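Local structure of hydroxyglutarate synthase (Oryza sativa, 6W1K) at residues 12-17 with 103-108; 49-54 with 201-206; 142-147 with 163-168; 233-238 with 293-298; 271-276 with 288-293. The protein catalyses the iron(II)- and O2-dependent conversion of 2-oxoadipate to (R)-2-hydroxyglutarate and CO2, a step of plant lysine catabolism. All coordinates share one frame; numbering follows the deposited sequence.

Interaction 1: residues 12-17 with 103-108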
# COMPACT_ATOMS: atom_id res chain seq x y z
N ASP A 12 3.00 13.19 18.63
CA ASP A 12 3.90 12.58 19.59
C ASP A 12 4.86 11.63 18.88
O ASP A 12 4.50 10.94 17.93
CB ASP A 12 3.12 11.78 20.63
CG ASP A 12 2.55 12.63 21.74
OD1 ASP A 12 2.39 13.85 21.54
OD2 ASP A 12 2.21 12.01 22.78
N ALA A 13 6.09 11.62 19.36
CA ALA A 13 7.06 10.58 19.07
C ALA A 13 6.87 9.38 19.99
O ALA A 13 6.51 9.52 21.16
CB ALA A 13 8.48 11.10 19.25
N LEU A 14 7.18 8.20 19.47
CA LEU A 14 7.16 7.01 20.32
C LEU A 14 8.34 6.96 21.31
O LEU A 14 9.43 7.49 21.04
CB LEU A 14 7.18 5.77 19.47
CG LEU A 14 5.89 5.48 18.66
CD1 LEU A 14 6.17 4.30 17.78
CD2 LEU A 14 4.68 5.23 19.52
N PRO A 15 8.16 6.33 22.45
CA PRO A 15 9.33 5.97 23.27
C PRO A 15 10.25 5.02 22.51
O PRO A 15 9.86 4.35 21.55
CB PRO A 15 8.72 5.30 24.52
CG PRO A 15 7.32 4.97 24.17
CD PRO A 15 6.89 5.85 23.03
N LYS A 16 11.50 4.96 22.99
CA LYS A 16 12.58 4.34 22.22
C LYS A 16 12.34 2.85 21.96
O LYS A 16 12.62 2.36 20.85
CB LYS A 16 13.92 4.53 22.94
CG LYS A 16 15.10 4.02 22.11
CD LYS A 16 16.39 4.78 22.38
CE LYS A 16 17.30 3.96 23.25
NZ LYS A 16 18.77 4.32 23.12
N GLY A 17 11.85 2.10 22.95
CA GLY A 17 11.58 0.68 22.71
C GLY A 17 10.46 0.45 21.70
O GLY A 17 10.56 -0.42 20.82
N SER A 103 -1.05 8.88 9.32
CA SER A 103 0.24 9.53 9.30
C SER A 103 1.05 9.08 10.51
O SER A 103 0.49 8.91 11.61
CB SER A 103 0.12 11.05 9.33
OG SER A 103 -0.71 11.42 10.39
N PRO A 104 2.35 8.95 10.37
CA PRO A 104 3.16 8.31 11.43
C PRO A 104 3.42 9.24 12.60
O PRO A 104 3.29 10.46 12.50
CB PRO A 104 4.47 7.94 10.71
CG PRO A 104 4.55 8.84 9.55
CD PRO A 104 3.13 9.24 9.15
N PRO A 105 3.81 8.69 13.74
CA PRO A 105 4.33 9.53 14.82
C PRO A 105 5.58 10.28 14.35
O PRO A 105 6.24 9.87 13.40
CB PRO A 105 4.66 8.53 15.93
CG PRO A 105 5.03 7.26 15.18
CD PRO A 105 4.12 7.26 13.95
N THR A 106 5.90 11.38 15.04
CA THR A 106 7.15 12.09 14.77
C THR A 106 8.31 11.13 15.01
O THR A 106 8.32 10.40 16.00
CB THR A 106 7.29 13.33 15.64
OG1 THR A 106 6.20 14.21 15.35
CG2 THR A 106 8.65 14.05 15.40
N ASN A 107 9.23 11.05 14.03
CA ASN A 107 10.41 10.17 14.04
C ASN A 107 11.52 10.94 13.31
O ASN A 107 11.95 10.63 12.21
CB ASN A 107 10.11 8.79 13.44
CG ASN A 107 9.74 8.84 11.98
OD1 ASN A 107 10.47 8.37 11.13
ND2 ASN A 107 8.57 9.35 11.70
N ASP A 108 12.01 12.01 13.92
CA ASP A 108 13.03 12.83 13.27
C ASP A 108 14.44 12.29 13.43
O ASP A 108 15.37 12.82 12.80
CB ASP A 108 13.01 14.26 13.80
CG ASP A 108 11.72 15.00 13.49
OD1 ASP A 108 11.31 15.87 14.28
OD2 ASP A 108 11.10 14.69 12.45
O HOH W 1 8.31 7.81 16.81
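Ala-13 and Thr-106 bring the two backbones closest, with CA atoms 4.6 Å apart. The direct polar link between them is one bent bond, from Thr-106 N to Asp-12 O at 3.2 Å, with an angle of 137° at the hydrogen. On the other side of Ala-13, a water takes over: it accepts from Leu-14 N (2.9 Å) and lies 2.7 Å from Thr-106 O, to which it probably donates. Between these two links, Ala-13 CA approaches Thr-106 O at 3.3 Å in a CA-H...O contact.

The apolar share falls to Leu-14 and Pro-105. With CG turned anti to its carbonyl carbon (chi1 -70°), Leu-14 lays CG and CD1 against the Pro-105 ring, the nearest approach being CG to CG at 4.0 Å. Pro-105 CB lies against Asp-12 O at 3.1 Å. Asn-107 ND2 bonds to Pro-105 O at 2.9 Å, within the loop.

The contact lies at the surface and fastens the N-terminal lead-in of helix 16-36, with Pro-15 at its N-cap position, to the loop leaving strand 97-103, where Tyr-84 and Leu-119 also cover Pro-105.

Interaction 2: residues 49-54 with 201-206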
# COMPACT_ATOMS: atom_id res chain seq x y z
N SER A 49 21.33 0.42 -6.40
CA SER A 49 22.59 0.40 -7.14
C SER A 49 22.77 1.67 -7.95
O SER A 49 23.88 2.20 -8.07
CB SER A 49 22.64 -0.82 -8.07
OG SER A 49 22.66 -2.03 -7.34
N TYR A 50 21.68 2.17 -8.54
CA TYR A 50 21.75 3.36 -9.38
C TYR A 50 21.88 4.64 -8.57
O TYR A 50 22.66 5.53 -8.92
CB TYR A 50 20.50 3.41 -10.25
CG TYR A 50 20.50 4.52 -11.26
CD1 TYR A 50 21.03 4.32 -12.54
CD2 TYR A 50 19.97 5.76 -10.95
CE1 TYR A 50 21.03 5.34 -13.48
CE2 TYR A 50 19.97 6.79 -11.89
CZ TYR A 50 20.49 6.57 -13.15
OH TYR A 50 20.50 7.58 -14.08
N ASP A 51 21.11 4.77 -7.49
CA ASP A 51 20.99 6.04 -6.80
C ASP A 51 21.79 6.12 -5.51
O ASP A 51 22.07 7.22 -5.05
CB ASP A 51 19.52 6.30 -6.47
CG ASP A 51 19.27 7.71 -5.98
OD1 ASP A 51 19.31 7.93 -4.75
OD2 ASP A 51 19.03 8.59 -6.83
N GLY A 52 22.12 4.99 -4.91
CA GLY A 52 22.73 4.98 -3.60
C GLY A 52 21.72 4.63 -2.53
O GLY A 52 20.56 4.30 -2.80
N ASP A 53 22.16 4.70 -1.27
CA ASP A 53 21.35 4.26 -0.13
C ASP A 53 20.39 5.37 0.28
O ASP A 53 20.54 6.05 1.30
CB ASP A 53 22.25 3.86 1.03
CG ASP A 53 21.49 3.20 2.17
OD1 ASP A 53 20.31 2.86 1.95
OD2 ASP A 53 22.08 3.03 3.26
N HIS A 54 19.35 5.55 -0.51
CA HIS A 54 18.47 6.68 -0.27
C HIS A 54 17.00 6.34 -0.42
O HIS A 54 16.18 7.24 -0.58
CB HIS A 54 18.79 7.82 -1.23
CG HIS A 54 20.23 8.22 -1.22
ND1 HIS A 54 21.08 7.98 -2.27
CD2 HIS A 54 20.98 8.80 -0.25
CE1 HIS A 54 22.28 8.42 -1.97
NE2 HIS A 54 22.24 8.94 -0.76
N HIS A 201 11.16 11.74 -4.77
CA HIS A 201 11.78 13.03 -4.48
C HIS A 201 12.83 12.96 -3.38
O HIS A 201 13.59 13.91 -3.22
CB HIS A 201 10.70 14.07 -4.10
CG HIS A 201 9.83 13.64 -2.96
ND1 HIS A 201 8.69 12.88 -3.14
CD2 HIS A 201 9.93 13.85 -1.63
CE1 HIS A 201 8.13 12.64 -1.97
NE2 HIS A 201 8.86 13.23 -1.03
N ARG A 202 12.88 11.87 -2.62
CA ARG A 202 13.95 11.68 -1.65
C ARG A 202 15.18 11.00 -2.26
O ARG A 202 16.20 10.89 -1.58
CB ARG A 202 13.43 10.88 -0.46
CG ARG A 202 12.35 11.67 0.30
CD ARG A 202 11.93 11.01 1.59
NE ARG A 202 12.58 11.68 2.71
CZ ARG A 202 11.97 11.98 3.85
NH1 ARG A 202 10.70 11.65 4.02
NH2 ARG A 202 12.65 12.58 4.81
N LEU A 203 15.12 10.57 -3.52
CA LEU A 203 16.31 10.09 -4.20
C LEU A 203 17.20 11.27 -4.57
O LEU A 203 16.76 12.42 -4.60
CB LEU A 203 15.95 9.31 -5.47
CG LEU A 203 15.06 8.10 -5.23
CD1 LEU A 203 14.58 7.54 -6.57
CD2 LEU A 203 15.77 7.03 -4.39
N ILE A 204 18.46 10.98 -4.89
CA ILE A 204 19.44 12.03 -5.18
C ILE A 204 19.73 12.14 -6.67
O ILE A 204 19.94 13.24 -7.18
CB ILE A 204 20.74 11.77 -4.38
CG1 ILE A 204 21.38 10.46 -4.84
CG2 ILE A 204 20.43 11.72 -2.90
CD1 ILE A 204 22.50 10.61 -5.87
N SER A 205 19.76 11.03 -7.40
CA SER A 205 20.16 11.08 -8.80
C SER A 205 19.01 11.61 -9.66
O SER A 205 17.98 12.06 -9.16
CB SER A 205 20.61 9.69 -9.26
OG SER A 205 19.48 8.86 -9.43
N ASP A 206 19.16 11.51 -10.98
CA ASP A 206 18.17 12.09 -11.89
C ASP A 206 16.83 11.35 -11.84
O ASP A 206 15.81 11.91 -12.26
CB ASP A 206 18.74 12.10 -13.31
CG ASP A 206 18.79 10.72 -13.95
OD1 ASP A 206 18.52 10.62 -15.16
OD2 ASP A 206 19.09 9.73 -13.24
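Asp-51 reaches across to Ile-204 and Ser-205 with a carboxylate that takes up two successive backbone N-H groups. Charge-assisted hydrogen bonds thus dominate. OD1 uses its syn lone pair for Ile-204 N at 3.2 Å, almost straight at 172°. OD2 is met on its syn side by Ser-205 N at 2.6 Å, and its anti lone pair receives the hydroxyl of Ser-205 OG at 2.7 Å. The swing of Asp-51 CG to the position anti to the backbone N (chi1 -169°) aims the group at the loop. His-54 ND1 adds a bond to OD1 on the anti side, tilted from both planes, a His-carboxylate pair that helps to fix the rotation of the buried acid. So many donors would be expected to favour the charged form. Ile-204 CG1 lies 3.3 Å from Asp-51 OD1.

A second acid, Asp-206, accepts from Tyr-50 OH through OD2 at 2.7 Å. Its oxygen lies at the ring edge, and Ser-205 OG sits nearby, 3.3 Å from Tyr-50 CE2.

The apolar element is a CH-pi contact: Ile-204 CG2 stands over the face of the His-54 ring, 3.7 Å from its centroid.

In the fold, the contact joins the C-terminal end of helix 38-51 to the loop between strand 195-199 and helix 210-219, whose Phe-213 and Phe-216 pack on Leu-203 and Tyr-50 respectively.

Interaction 3: residues 142-147 with 163-168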
# COMPACT_ATOMS: atom_id res chain seq x y z
N LYS A 142 -18.45 -17.36 4.55
CA LYS A 142 -17.96 -18.71 4.86
C LYS A 142 -16.51 -18.66 5.33
O LYS A 142 -16.14 -19.31 6.32
CB LYS A 142 -18.09 -19.62 3.63
CG LYS A 142 -17.41 -21.00 3.81
CD LYS A 142 -17.63 -21.93 2.61
CE LYS A 142 -16.89 -21.43 1.37
NZ LYS A 142 -16.84 -22.48 0.28
N TYR A 143 -15.67 -17.93 4.60
CA TYR A 143 -14.26 -17.88 4.99
C TYR A 143 -14.09 -17.11 6.29
O TYR A 143 -13.32 -17.55 7.17
CB TYR A 143 -13.44 -17.28 3.87
CG TYR A 143 -13.33 -18.25 2.75
CD1 TYR A 143 -12.47 -19.33 2.82
CD2 TYR A 143 -14.13 -18.15 1.65
CE1 TYR A 143 -12.37 -20.24 1.82
CE2 TYR A 143 -14.01 -19.03 0.64
CZ TYR A 143 -13.14 -20.10 0.72
OH TYR A 143 -13.04 -21.04 -0.28
N ILE A 144 -14.82 -16.01 6.46
CA ILE A 144 -14.75 -15.26 7.72
C ILE A 144 -15.10 -16.18 8.90
O ILE A 144 -14.46 -16.12 9.95
CB ILE A 144 -15.67 -14.03 7.67
CG1 ILE A 144 -15.17 -12.93 6.72
CG2 ILE A 144 -15.86 -13.45 9.07
CD1 ILE A 144 -13.79 -12.56 6.88
N ARG A 145 -16.12 -17.03 8.74
CA ARG A 145 -16.46 -17.96 9.82
C ARG A 145 -15.31 -18.92 10.11
O ARG A 145 -15.01 -19.19 11.28
CB ARG A 145 -17.74 -18.73 9.49
CG ARG A 145 -19.01 -17.87 9.61
CD ARG A 145 -19.18 -17.21 11.02
NE ARG A 145 -18.91 -15.77 11.03
CZ ARG A 145 -18.23 -15.12 11.98
NH1 ARG A 145 -17.74 -15.78 13.03
NH2 ARG A 145 -18.04 -13.80 11.88
N THR A 146 -14.59 -19.38 9.08
CA THR A 146 -13.49 -20.31 9.32
C THR A 146 -12.32 -19.68 10.07
O THR A 146 -11.49 -20.41 10.62
CB THR A 146 -12.95 -20.93 8.01
OG1 THR A 146 -12.12 -20.03 7.27
CG2 THR A 146 -14.06 -21.44 7.11
N SER A 147 -12.26 -18.35 10.09
CA SER A 147 -11.15 -17.57 10.65
C SER A 147 -11.30 -17.29 12.13
O SER A 147 -10.33 -16.92 12.78
CB SER A 147 -11.04 -16.24 9.88
OG SER A 147 -9.89 -15.49 10.26
N LEU A 163 -2.81 -16.64 5.82
CA LEU A 163 -4.24 -16.34 5.81
C LEU A 163 -4.85 -16.81 7.14
O LEU A 163 -4.43 -17.84 7.68
CB LEU A 163 -4.93 -17.05 4.63
CG LEU A 163 -4.36 -16.74 3.24
CD1 LEU A 163 -5.02 -17.59 2.14
CD2 LEU A 163 -4.51 -15.27 2.93
N THR A 164 -5.81 -16.06 7.69
CA THR A 164 -6.46 -16.47 8.93
C THR A 164 -7.66 -17.38 8.69
O THR A 164 -8.00 -18.21 9.55
CB THR A 164 -6.92 -15.24 9.73
OG1 THR A 164 -7.82 -14.45 8.94
CG2 THR A 164 -5.71 -14.40 10.14
N TRP A 165 -8.28 -17.27 7.53
CA TRP A 165 -9.30 -18.20 7.08
C TRP A 165 -8.70 -19.43 6.41
O TRP A 165 -7.52 -19.48 6.06
CB TRP A 165 -10.25 -17.51 6.13
CG TRP A 165 -9.64 -16.63 5.11
CD1 TRP A 165 -9.05 -17.00 3.94
CD2 TRP A 165 -9.54 -15.19 5.17
NE1 TRP A 165 -8.63 -15.88 3.25
CE2 TRP A 165 -8.90 -14.76 4.00
CE3 TRP A 165 -9.97 -14.24 6.09
CZ2 TRP A 165 -8.67 -13.40 3.73
CZ3 TRP A 165 -9.72 -12.88 5.83
CH2 TRP A 165 -9.10 -12.48 4.67
N GLU A 166 -9.55 -20.43 6.19
CA GLU A 166 -9.05 -21.64 5.55
C GLU A 166 -8.64 -21.32 4.12
O GLU A 166 -9.10 -20.36 3.52
CB GLU A 166 -10.11 -22.74 5.55
CG GLU A 166 -11.33 -22.45 4.68
CD GLU A 166 -12.35 -23.61 4.70
OE1 GLU A 166 -12.15 -24.55 5.51
OE2 GLU A 166 -13.33 -23.58 3.93
N LYS A 167 -7.76 -22.16 3.58
CA LYS A 167 -7.31 -21.99 2.20
C LYS A 167 -8.52 -22.04 1.28
O LYS A 167 -9.37 -22.92 1.44
CB LYS A 167 -6.34 -23.11 1.81
CG LYS A 167 -5.31 -22.73 0.76
CD LYS A 167 -4.29 -23.87 0.53
CE LYS A 167 -2.84 -23.32 0.49
NZ LYS A 167 -1.98 -23.95 -0.59
N PRO A 168 -8.64 -21.14 0.32
CA PRO A 168 -9.84 -21.11 -0.53
C PRO A 168 -9.86 -22.23 -1.56
O PRO A 168 -8.81 -22.75 -1.96
CB PRO A 168 -9.75 -19.76 -1.23
CG PRO A 168 -8.55 -19.08 -0.69
CD PRO A 168 -7.71 -20.03 0.04
O HOH W 2 -7.68 -17.38 12.23
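Tyr-143 and Trp-165 interlock at the centre, CB to CB at 3.9 Å. One closely fitted bump is the methylene of Trp-165: its CB enters a notch in helix 134-147 between Tyr-143 and Thr-146, 3.2 Å from Tyr-143 O and 3.3 Å from Thr-146 OG1. That hydroxyl is gripped twice. It donates in the carbonyl plane to Tyr-143 O and accepts a nearly straight bond (168°) from Glu-166 N at 2.8 Å, so the notch is also a polar junction.

The Tyr-143 ring is the reciprocal bump. It lies along the turn of the loop, flanked by Glu-166 CG and Pro-168, with OH 3.2 Å from Pro-168 CA; the hydroxyl bonds outward to Asp-172. Trp-165 CG sits between the backbone N and carbonyl carbon (chi1 43°), which carries the indole off to meet Ile-144 CD1 at 4.2 Å through CZ3. At the other end Ser-147 OG and Thr-164 OG1 share a 2.7 Å hydrogen bond, with Tyr-70 as a further partner of Ser-147, and a water bridges the carbonyls of Ser-147 and Thr-164.

The loop between helices 154-160 and 170-179 is thereby folded back on helix 134-147, while Leu-187 of helix 181-189 touches Tyr-143 and Pro-168 and accepts from Trp-165 NE1.

Interaction 4: residues 233-238 with 293-298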
# COMPACT_ATOMS: atom_id res chain seq x y z
N VAL A 233 -1.75 11.84 -12.03
CA VAL A 233 -1.48 13.18 -11.52
C VAL A 233 -2.74 13.72 -10.86
O VAL A 233 -3.82 13.74 -11.47
CB VAL A 233 -1.02 14.13 -12.64
CG1 VAL A 233 -0.87 15.53 -12.07
CG2 VAL A 233 0.27 13.64 -13.29
N SER A 234 -2.51 14.16 -9.61
CA SER A 234 -3.60 14.57 -8.78
C SER A 234 -4.06 15.84 -9.44
O SER A 234 -3.35 16.59 -10.09
CB SER A 234 -3.31 14.83 -7.39
OG SER A 234 -2.30 15.77 -7.30
N PRO A 235 -5.42 16.39 -9.30
CA PRO A 235 -5.97 17.61 -9.91
C PRO A 235 -5.20 18.87 -9.55
O PRO A 235 -5.15 19.80 -10.36
CB PRO A 235 -7.41 17.64 -9.38
CG PRO A 235 -7.75 16.23 -9.09
CD PRO A 235 -6.46 15.60 -8.61
N ASP A 236 -4.58 18.94 -8.37
CA ASP A 236 -3.74 20.09 -8.05
C ASP A 236 -2.34 19.97 -8.65
O ASP A 236 -1.54 20.89 -8.49
CB ASP A 236 -3.65 20.28 -6.53
CG ASP A 236 -3.05 19.06 -5.77
OD1 ASP A 236 -2.59 18.09 -6.40
OD2 ASP A 236 -3.03 19.06 -4.53
N GLY A 237 -2.01 18.85 -9.28
CA GLY A 237 -0.72 18.68 -9.90
C GLY A 237 0.41 18.25 -8.97
O GLY A 237 1.51 17.99 -9.47
N LEU A 238 0.16 18.14 -7.66
CA LEU A 238 1.23 17.99 -6.67
C LEU A 238 1.50 16.56 -6.24
O LEU A 238 2.55 16.30 -5.64
CB LEU A 238 0.87 18.82 -5.42
CG LEU A 238 0.52 20.28 -5.75
CD1 LEU A 238 0.20 21.05 -4.47
CD2 LEU A 238 1.63 20.99 -6.53
N GLY A 293 -0.91 13.30 1.93
CA GLY A 293 -2.13 12.56 1.74
C GLY A 293 -2.22 11.91 0.36
O GLY A 293 -1.21 11.62 -0.29
N PHE A 294 -3.45 11.71 -0.09
CA PHE A 294 -3.74 10.86 -1.24
C PHE A 294 -4.85 11.51 -2.06
O PHE A 294 -5.37 12.57 -1.70
CB PHE A 294 -4.11 9.45 -0.78
CG PHE A 294 -3.00 8.75 -0.05
CD1 PHE A 294 -2.12 7.92 -0.73
CD2 PHE A 294 -2.84 8.93 1.32
CE1 PHE A 294 -1.09 7.30 -0.06
CE2 PHE A 294 -1.82 8.31 2.01
CZ PHE A 294 -0.95 7.48 1.33
N GLU A 295 -5.20 10.90 -3.18
CA GLU A 295 -6.17 11.51 -4.09
C GLU A 295 -7.04 10.42 -4.69
O GLU A 295 -6.54 9.45 -5.25
CB GLU A 295 -5.44 12.31 -5.19
CG GLU A 295 -6.30 13.44 -5.77
CD GLU A 295 -7.20 12.93 -6.89
OE1 GLU A 295 -6.72 12.07 -7.65
OE2 GLU A 295 -8.37 13.38 -7.01
N VAL A 296 -8.36 10.59 -4.56
CA VAL A 296 -9.29 9.54 -4.96
C VAL A 296 -9.08 9.17 -6.42
O VAL A 296 -9.03 7.99 -6.77
CB VAL A 296 -10.73 10.00 -4.68
CG1 VAL A 296 -11.01 11.34 -5.42
CG2 VAL A 296 -11.71 8.91 -5.08
N GLY A 297 -8.93 10.17 -7.31
CA GLY A 297 -8.74 9.88 -8.72
C GLY A 297 -7.52 9.01 -9.00
O GLY A 297 -7.61 8.03 -9.75
N ASN A 298 -6.37 9.35 -8.42
CA ASN A 298 -5.19 8.51 -8.56
C ASN A 298 -5.44 7.11 -8.00
O ASN A 298 -5.22 6.10 -8.68
CB ASN A 298 -3.99 9.14 -7.83
CG ASN A 298 -3.52 10.42 -8.48
OD1 ASN A 298 -4.15 10.92 -9.39
ND2 ASN A 298 -2.37 10.93 -8.04
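Glu-295 turns its side chain onto Pro-235 through two torsions: CG lies anti to the backbone N (chi1 -154°), and a bend at chi2 (-85°) then folds the carboxylate back beside its own helix. This bend gives the acid two tasks. It is the N-cap of helix 296-302, and it forms the wall against which a beta hairpin rests, the hairpin being that of strands 232-233 and 239-243 with a type I turn from Ser-234 to Gly-237.

Toward the glutamate the hairpin offers carbon atoms, which come from the direction opposite to it. Pro-235 CD lies 3.3 Å from Glu-295 CD and equally near OE2, while Ser-234 CB touches Glu-295 CG at 3.7 Å. The segments meet by van der Waals contact, without a direct hydrogen bond between them. The turn holds its own shape: Asp-236 OD1 accepts from Leu-238 N at 3.0 Å, closing an Asx turn, and Gly-237 N bonds to Ser-234 O.

Asn-298 lies over the start of the turn, with OD1 3.5 Å from Val-233 C and ND2 3.6 Å from Ser-234 N. Its side-chain ND2 donates to Leu-239 O and to Gln-241 OE1. Since Gln-241 binds 2-oxoadipate, Asn-298 is a second-shell residue that probably positions it, whereas Phe-294, just before the cap, lines the ligand pocket itself. The cap is completed by Asn-298 N, which meets Glu-295 OE1 nearly along its C-O bond at 2.8 Å.

Interaction 5: residues 271-276 with 288-293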
# COMPACT_ATOMS: atom_id res chain seq x y z
N ARG A 271 5.84 13.79 -4.43
CA ARG A 271 5.06 14.84 -3.79
C ARG A 271 5.75 16.17 -4.03
O ARG A 271 6.88 16.38 -3.56
CB ARG A 271 4.89 14.57 -2.30
CG ARG A 271 4.30 13.18 -1.99
CD ARG A 271 4.14 12.89 -0.46
NE ARG A 271 3.38 11.66 -0.30
CZ ARG A 271 2.05 11.58 -0.30
NH1 ARG A 271 1.47 10.40 -0.19
NH2 ARG A 271 1.32 12.68 -0.37
N LEU A 272 5.09 17.07 -4.75
CA LEU A 272 5.68 18.35 -5.08
C LEU A 272 5.46 19.37 -3.96
O LEU A 272 4.56 19.23 -3.13
CB LEU A 272 5.11 18.90 -6.38
CG LEU A 272 5.46 18.12 -7.66
CD1 LEU A 272 5.03 18.95 -8.87
CD2 LEU A 272 6.93 17.77 -7.74
N VAL A 273 6.28 20.42 -3.98
CA VAL A 273 6.17 21.46 -2.97
C VAL A 273 4.81 22.15 -3.06
O VAL A 273 4.24 22.34 -4.14
CB VAL A 273 7.31 22.49 -3.13
CG1 VAL A 273 7.31 23.45 -1.99
CG2 VAL A 273 8.66 21.81 -3.21
N LEU A 274 4.29 22.54 -1.90
CA LEU A 274 3.02 23.23 -1.86
C LEU A 274 3.17 24.67 -2.37
O LEU A 274 4.26 25.26 -2.30
CB LEU A 274 2.46 23.25 -0.44
CG LEU A 274 1.97 21.91 0.10
CD1 LEU A 274 1.81 22.00 1.61
CD2 LEU A 274 0.67 21.49 -0.59
N PRO A 275 2.08 25.26 -2.88
CA PRO A 275 2.20 26.60 -3.47
C PRO A 275 2.66 27.65 -2.48
O PRO A 275 3.42 28.55 -2.86
CB PRO A 275 0.78 26.89 -3.98
CG PRO A 275 -0.13 25.93 -3.21
CD PRO A 275 0.71 24.71 -2.96
N GLN A 276 2.24 27.57 -1.22
CA GLN A 276 2.70 28.58 -0.25
C GLN A 276 4.20 28.55 -0.04
O GLN A 276 4.75 29.48 0.53
CB GLN A 276 2.00 28.38 1.09
CG GLN A 276 2.16 26.98 1.64
CD GLN A 276 0.93 26.12 1.41
OE1 GLN A 276 0.36 26.11 0.31
NE2 GLN A 276 0.51 25.40 2.45
N HIS A 288 7.41 18.05 5.01
CA HIS A 288 6.21 18.77 5.44
C HIS A 288 5.88 19.94 4.52
O HIS A 288 4.77 20.46 4.59
CB HIS A 288 6.37 19.21 6.90
CG HIS A 288 7.24 20.41 7.10
ND1 HIS A 288 8.60 20.30 7.32
CD2 HIS A 288 6.95 21.73 7.16
CE1 HIS A 288 9.11 21.51 7.47
NE2 HIS A 288 8.13 22.40 7.39
N HIS A 289 6.79 20.32 3.62
CA HIS A 289 6.53 21.36 2.64
C HIS A 289 5.86 20.83 1.38
O HIS A 289 5.63 21.61 0.45
CB HIS A 289 7.83 22.02 2.22
CG HIS A 289 8.50 22.77 3.32
ND1 HIS A 289 9.79 22.48 3.73
CD2 HIS A 289 8.09 23.81 4.08
CE1 HIS A 289 10.14 23.32 4.69
NE2 HIS A 289 9.12 24.13 4.92
N ARG A 290 5.62 19.53 1.31
CA ARG A 290 5.16 18.85 0.12
C ARG A 290 3.72 18.38 0.31
O ARG A 290 3.24 18.19 1.43
CB ARG A 290 6.08 17.67 -0.21
CG ARG A 290 7.55 18.05 -0.37
CD ARG A 290 8.40 16.83 -0.73
NE ARG A 290 9.77 17.18 -1.08
CZ ARG A 290 10.17 17.53 -2.30
NH1 ARG A 290 9.30 17.57 -3.30
NH2 ARG A 290 11.44 17.83 -2.53
N ARG A 291 3.03 18.21 -0.81
CA ARG A 291 1.65 17.74 -0.80
C ARG A 291 1.56 16.42 -0.03
O ARG A 291 2.26 15.46 -0.35
CB ARG A 291 1.15 17.58 -2.23
CG ARG A 291 -0.05 16.64 -2.37
CD ARG A 291 -1.35 17.34 -1.98
NE ARG A 291 -2.46 17.00 -2.88
CZ ARG A 291 -3.23 15.93 -2.77
NH1 ARG A 291 -3.03 15.03 -1.80
NH2 ARG A 291 -4.21 15.74 -3.64
N ASP A 292 0.72 16.41 0.99
CA ASP A 292 0.52 15.23 1.81
C ASP A 292 -0.76 14.50 1.40
O ASP A 292 -1.58 14.99 0.62
CB ASP A 292 0.47 15.59 3.30
CG ASP A 292 0.89 14.43 4.20
OD1 ASP A 292 1.10 13.30 3.66
OD2 ASP A 292 0.99 14.66 5.44
N GLY A 293 -0.91 13.30 1.93
CA GLY A 293 -2.13 12.56 1.74
C GLY A 293 -2.22 11.91 0.36
O GLY A 293 -1.21 11.62 -0.29
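Arg-271 is buried against 291-293, and here the contact is tightest. Its chain runs extended from CG to NE past Arg-291 O, and the guanidinium closes on Gly-293 O end-on, with NH1 at 2.9 Å and NH2 at 2.7 Å, the oxygen lying in the guanidinium plane. NH2 also reaches Arg-291 O at 2.9 Å. Three bonds to two carbonyls fix the rotation of the group. Asp-292 OD1 stands over one face at 4.1 Å from NH2, an attraction of charge alone, because the oxygen lies well out of the guanidinium plane and no N-H points at it. OD1 pairs instead with Arg-121 NE, while Arg-271 NE forms a salt bridge to Asp-58 and Phe-294 adds a cation-pi contact.

Further along, the segments pair as a single antiparallel beta bridge. Val-273 and Arg-290 form a non-hydrogen-bonded pair, CA to CA 4.2 Å, flanked by Arg-291 N to Leu-272 O (3.0 Å) and Leu-274 N to His-289 O (2.9 Å). Arg-290, also extended, brings NH1 back to Arg-271 O at 2.7 Å, in the carbonyl plane. Leu-274 belongs to this close packing, its CG and CD2 lying against the backbone of Arg-290 and Arg-291.

Toward 288-289 the fit is looser and more open to solvent. The His-289 ring turns away to bond Asn-286 N, next to the exposed His-288.

Overall arrangement
Interactions 4 and 5 form one continuous region: they share Gly-293, their centres are 12 Å apart, and they are joined by the Asp-236 OD2 to Arg-291 NE salt bridge of 2.7 Å and a probable bond from Leu-272 N to Leu-238 O. Both border the active site, where nickel is held by His-59, His-195 and Glu-267, the iron ligands; the side chains of Asn-298 and Arg-271 lie about 5 and 7 Å from 2-oxoadipate. Interaction 2 packs on this region, His-201 CD2 lying 3.4 Å from Arg-290 NE. Interaction 1 comes within about 5 Å of interaction 5 without touching it. Interaction 3 stands apart, its centre 42 Å from that of interaction 5, across the chain's centre.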